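Local atomic coordinates of soluble inorganic pyrophosphatase (Toxoplasma gondii, PDB entry 5WRT), a protein that probably hydrolyses inorganic pyrophosphate to phosphate with the help of magnesium ions. Residues Glu10-Leu18 and Pro71-Leu82. Numbering follows the deposited sequence.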
loop_
_atom_site.group_PDB
_atom_site.type_symbol
_atom_site.label_atom_id
_atom_site.label_comp_id
_atom_site.label_asym_id
_atom_site.label_seq_id
_atom_site.Cartn_x
_atom_site.Cartn_y
_atom_site.Cartn_z
ATOM N N GLU A 10 0.796 -22.604 11.805
ATOM C CA GLU A 10 0.742 -21.382 11.014
ATOM C C GLU A 10 1.410 -20.241 11.767
ATOM O O GLU A 10 1.213 -20.071 12.974
ATOM C CB GLU A 10 -0.708 -21.013 10.688
ATOM C CG GLU A 10 -0.844 -19.846 9.717
ATOM C CD GLU A 10 -1.714 -20.174 8.520
ATOM O OE1 GLU A 10 -2.701 -20.921 8.689
ATOM O OE2 GLU A 10 -1.412 -19.690 7.406
ATOM N N GLY A 11 2.214 -19.459 11.052
ATOM C CA GLY A 11 2.907 -18.347 11.663
ATOM C C GLY A 11 4.157 -18.706 12.432
ATOM O O GLY A 11 4.739 -17.822 13.074
ATOM N N GLU A 12 4.578 -19.966 12.420
ATOM C CA GLU A 12 5.734 -20.406 13.184
ATOM C C GLU A 12 6.820 -20.868 12.219
ATOM O O GLU A 12 6.579 -21.057 11.022
ATOM C CB GLU A 12 5.356 -21.530 14.155
ATOM C CG GLU A 12 4.066 -21.278 14.928
ATOM C CD GLU A 12 4.221 -20.257 16.037
ATOM O OE1 GLU A 12 5.363 -20.030 16.487
ATOM O OE2 GLU A 12 3.198 -19.677 16.458
ATOM N N LYS A 13 8.027 -21.075 12.751
ATOM C CA LYS A 13 9.168 -21.374 11.891
ATOM C C LYS A 13 9.091 -22.761 11.264
ATOM O O LYS A 13 9.789 -23.017 10.275
ATOM C CB LYS A 13 10.473 -21.236 12.675
ATOM C CG LYS A 13 10.974 -19.808 12.800
ATOM C CD LYS A 13 12.403 -19.769 13.319
ATOM C CE LYS A 13 12.654 -18.520 14.146
ATOM N NZ LYS A 13 11.746 -18.437 15.321
ATOM N N ASP A 14 8.268 -23.658 11.804
ATOM C CA ASP A 14 8.133 -25.007 11.268
ATOM C C ASP A 14 7.036 -25.136 10.218
ATOM O O ASP A 14 6.863 -26.224 9.658
ATOM C CB ASP A 14 7.880 -26.009 12.403
ATOM C CG ASP A 14 6.562 -25.768 13.123
ATOM O OD1 ASP A 14 5.914 -24.729 12.872
ATOM O OD2 ASP A 14 6.175 -26.622 13.947
ATOM N N PHE A 15 6.292 -24.069 9.938
ATOM C CA PHE A 15 5.186 -24.175 9.000
ATOM C C PHE A 15 5.724 -24.410 7.595
ATOM O O PHE A 15 6.687 -23.768 7.165
ATOM C CB PHE A 15 4.321 -22.915 9.031
ATOM C CG PHE A 15 3.096 -23.001 8.164
ATOM C CD1 PHE A 15 2.000 -23.744 8.571
ATOM C CD2 PHE A 15 3.041 -22.350 6.942
ATOM C CE1 PHE A 15 0.869 -23.831 7.780
ATOM C CE2 PHE A 15 1.912 -22.435 6.145
ATOM C CZ PHE A 15 0.825 -23.178 6.566
ATOM N N ARG A 16 5.090 -25.331 6.876
ATOM C CA ARG A 16 5.585 -25.737 5.571
ATOM C C ARG A 16 4.445 -26.369 4.786
ATOM O O ARG A 16 3.665 -27.150 5.336
ATOM C CB ARG A 16 6.759 -26.716 5.730
ATOM C CG ARG A 16 7.020 -27.639 4.552
ATOM C CD ARG A 16 7.888 -28.825 4.976
ATOM N NE ARG A 16 9.167 -28.404 5.547
ATOM C CZ ARG A 16 10.358 -28.736 5.056
ATOM N NH1 ARG A 16 10.443 -29.500 3.974
ATOM N NH2 ARG A 16 11.466 -28.304 5.647
ATOM N N VAL A 17 4.355 -26.023 3.506
ATOM C CA VAL A 17 3.336 -26.560 2.611
ATOM C C VAL A 17 4.034 -27.296 1.478
ATOM O O VAL A 17 4.847 -26.708 0.752
ATOM C CB VAL A 17 2.417 -25.458 2.058
ATOM C CG1 VAL A 17 1.390 -26.054 1.112
ATOM C CG2 VAL A 17 1.733 -24.716 3.197
ATOM N N LEU A 18 3.716 -28.577 1.330
ATOM C CA LEU A 18 4.248 -29.423 0.276
ATOM C C LEU A 18 3.122 -29.831 -0.663
ATOM O O LEU A 18 1.951 -29.870 -0.273
ATOM C CB LEU A 18 4.929 -30.666 0.853
ATOM C CG LEU A 18 6.224 -30.417 1.627
ATOM C CD1 LEU A 18 6.367 -31.402 2.776
ATOM C CD2 LEU A 18 7.422 -30.503 0.694
ATOM N N PRO A 71 9.450 -26.707 -1.032
ATOM C CA PRO A 71 8.230 -26.382 -0.287
ATOM C C PRO A 71 8.088 -24.887 -0.056
ATOM O O PRO A 71 9.038 -24.111 -0.175
ATOM C CB PRO A 71 8.419 -27.127 1.037
ATOM C CG PRO A 71 9.896 -27.165 1.217
ATOM C CD PRO A 71 10.476 -27.312 -0.165
ATOM N N ILE A 72 6.869 -24.489 0.292
ATOM C CA ILE A 72 6.572 -23.096 0.601
ATOM C C ILE A 72 6.688 -22.927 2.108
ATOM O O ILE A 72 6.014 -23.621 2.876
ATOM C CB ILE A 72 5.176 -22.695 0.099
ATOM C CG1 ILE A 72 5.109 -22.800 -1.424
ATOM C CG2 ILE A 72 4.825 -21.282 0.549
ATOM C CD1 ILE A 72 3.739 -22.523 -1.990
ATOM N N MET A 73 7.543 -21.998 2.529
ATOM C CA MET A 73 7.758 -21.687 3.934
ATOM C C MET A 73 7.909 -20.181 4.065
ATOM O O MET A 73 8.028 -19.463 3.069
ATOM C CB MET A 73 9.006 -22.394 4.488
ATOM C CG MET A 73 9.096 -23.880 4.176
ATOM S SD MET A 73 10.495 -24.692 4.977
ATOM C CE MET A 73 10.056 -24.546 6.708
ATOM N N GLN A 74 7.903 -19.699 5.303
ATOM C CA GLN A 74 8.049 -18.272 5.544
ATOM C C GLN A 74 9.515 -17.869 5.449
ATOM O O GLN A 74 10.401 -18.553 5.970
ATOM C CB GLN A 74 7.482 -17.891 6.911
ATOM C CG GLN A 74 7.413 -16.391 7.142
ATOM C CD GLN A 74 6.484 -16.019 8.278
ATOM O OE1 GLN A 74 5.847 -16.882 8.881
ATOM N NE2 GLN A 74 6.395 -14.727 8.571
ATOM N N ASP A 75 9.765 -16.757 4.760
ATOM C CA ASP A 75 11.121 -16.249 4.616
ATOM C C ASP A 75 11.691 -15.849 5.974
ATOM O O ASP A 75 10.963 -15.454 6.888
ATOM C CB ASP A 75 11.136 -15.055 3.660
ATOM C CG ASP A 75 12.536 -14.671 3.223
ATOM O OD1 ASP A 75 13.390 -15.572 3.093
ATOM O OD2 ASP A 75 12.778 -13.466 3.000
ATOM N N LEU A 76 13.011 -15.956 6.099
ATOM C CA LEU A 76 13.722 -15.612 7.322
ATOM C C LEU A 76 14.609 -14.395 7.104
ATOM O O LEU A 76 15.189 -14.219 6.027
ATOM C CB LEU A 76 14.570 -16.787 7.819
ATOM C CG LEU A 76 13.847 -18.114 8.062
ATOM C CD1 LEU A 76 14.823 -19.177 8.548
ATOM C CD2 LEU A 76 12.713 -17.929 9.056
ATOM N N LYS A 77 14.700 -13.553 8.132
ATOM C CA LYS A 77 15.699 -12.495 8.214
ATOM C C LYS A 77 17.069 -13.086 8.542
ATOM O O LYS A 77 17.197 -14.260 8.898
ATOM C CB LYS A 77 15.307 -11.479 9.288
ATOM C CG LYS A 77 14.157 -10.559 8.927
ATOM C CD LYS A 77 13.731 -9.754 10.144
ATOM C CE LYS A 77 12.447 -8.990 9.885
ATOM N NZ LYS A 77 11.649 -8.828 11.133
ATOM N N LYS A 78 18.112 -12.255 8.417
ATOM C CA LYS A 78 19.450 -12.701 8.822
ATOM C C LYS A 78 19.480 -12.983 10.316
ATOM O O LYS A 78 20.205 -13.870 10.777
ATOM C CB LYS A 78 20.503 -11.652 8.461
ATOM C CG LYS A 78 20.238 -10.912 7.162
ATOM C CD LYS A 78 20.952 -9.569 7.146
ATOM C CE LYS A 78 20.339 -8.603 8.152
ATOM N NZ LYS A 78 20.303 -7.204 7.629
ATOM N N ASP A 79 18.669 -12.240 11.081
ATOM C CA ASP A 79 18.408 -12.508 12.491
ATOM C C ASP A 79 17.859 -13.914 12.681
ATOM O O ASP A 79 18.047 -14.495 13.755
ATOM C CB ASP A 79 17.454 -11.385 12.974
ATOM C CG ASP A 79 16.876 -11.540 14.420
ATOM O OD1 ASP A 79 16.244 -10.526 14.799
ATOM O OD2 ASP A 79 17.030 -12.550 15.150
ATOM N N GLY A 80 17.307 -14.513 11.633
ATOM C CA GLY A 80 16.626 -15.784 11.758
ATOM C C GLY A 80 15.192 -15.674 12.216
ATOM O O GLY A 80 14.542 -16.707 12.400
ATOM N N SER A 81 14.687 -14.458 12.420
ATOM C CA SER A 81 13.287 -14.256 12.755
ATOM C C SER A 81 12.441 -14.313 11.490
ATOM O O SER A 81 12.924 -14.060 10.383
ATOM C CB SER A 81 13.092 -12.917 13.462
ATOM O OG SER A 81 13.792 -11.886 12.790
ATOM N N LEU A 82 11.172 -14.668 11.663
ATOM C CA LEU A 82 10.247 -14.721 10.538
ATOM C C LEU A 82 10.075 -13.343 9.913
ATOM O O LEU A 82 9.871 -12.349 10.617
ATOM C CB LEU A 82 8.899 -15.260 11.007
ATOM C CG LEU A 82 8.935 -16.706 11.495
ATOM C CD1 LEU A 82 7.603 -17.088 12.096
ATOM C CD2 LEU A 82 9.293 -17.640 10.350
HETATM O O HOH W 1 7.749 -21.310 7.696
#
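Ile72 O accepts a hydrogen bond from Val17 N at 3.0 Å and is also approached by the CA-H of Arg16. Ile72 N in turn donates to Val17 O at 3.0 Å, with a nearly straight N-H...O angle of 169°. Val17 and Ile72 thus form a single antiparallel bridge, a hydrogen-bonded pair. It joins the edge strand 72-74 to strand 16-20 of the N-terminal hairpin, so that two small antiparallel sheets of the pyrophosphatase fold meet. Beyond Arg16 and Met73 the two chains draw apart, and a water joins them: it donates to Phe15 O at 2.7 Å and accepts from Gln74 N. Val17 and Ile72 put their side chains on the same face, where both touch Val133. Ile72 also lies close to Glu52, a magnesium-binding residue whose ion is not bound to this chain in the model.

On the other face, Pro71 CG and Met73 SD both lie over one face of the Arg16 guanidinium. The Arg16 chain bends at chi3 (-58°), which turns this flat group over them; Met73 SD is 3.8 Å from Arg16 NH2. Leu18 lies beside Pro71, with its CD2 3.5 Å from Pro71 CB.

Farther out, Leu82 packs against the backbone of Gly11 and Glu12 and the side chain of Lys13, where the type I turn from Glu12 to Phe15 begins. Leu82 CD2 meets Lys13 CG at 3.7 Å, while CD1 points to the carbonyl O of Gly11.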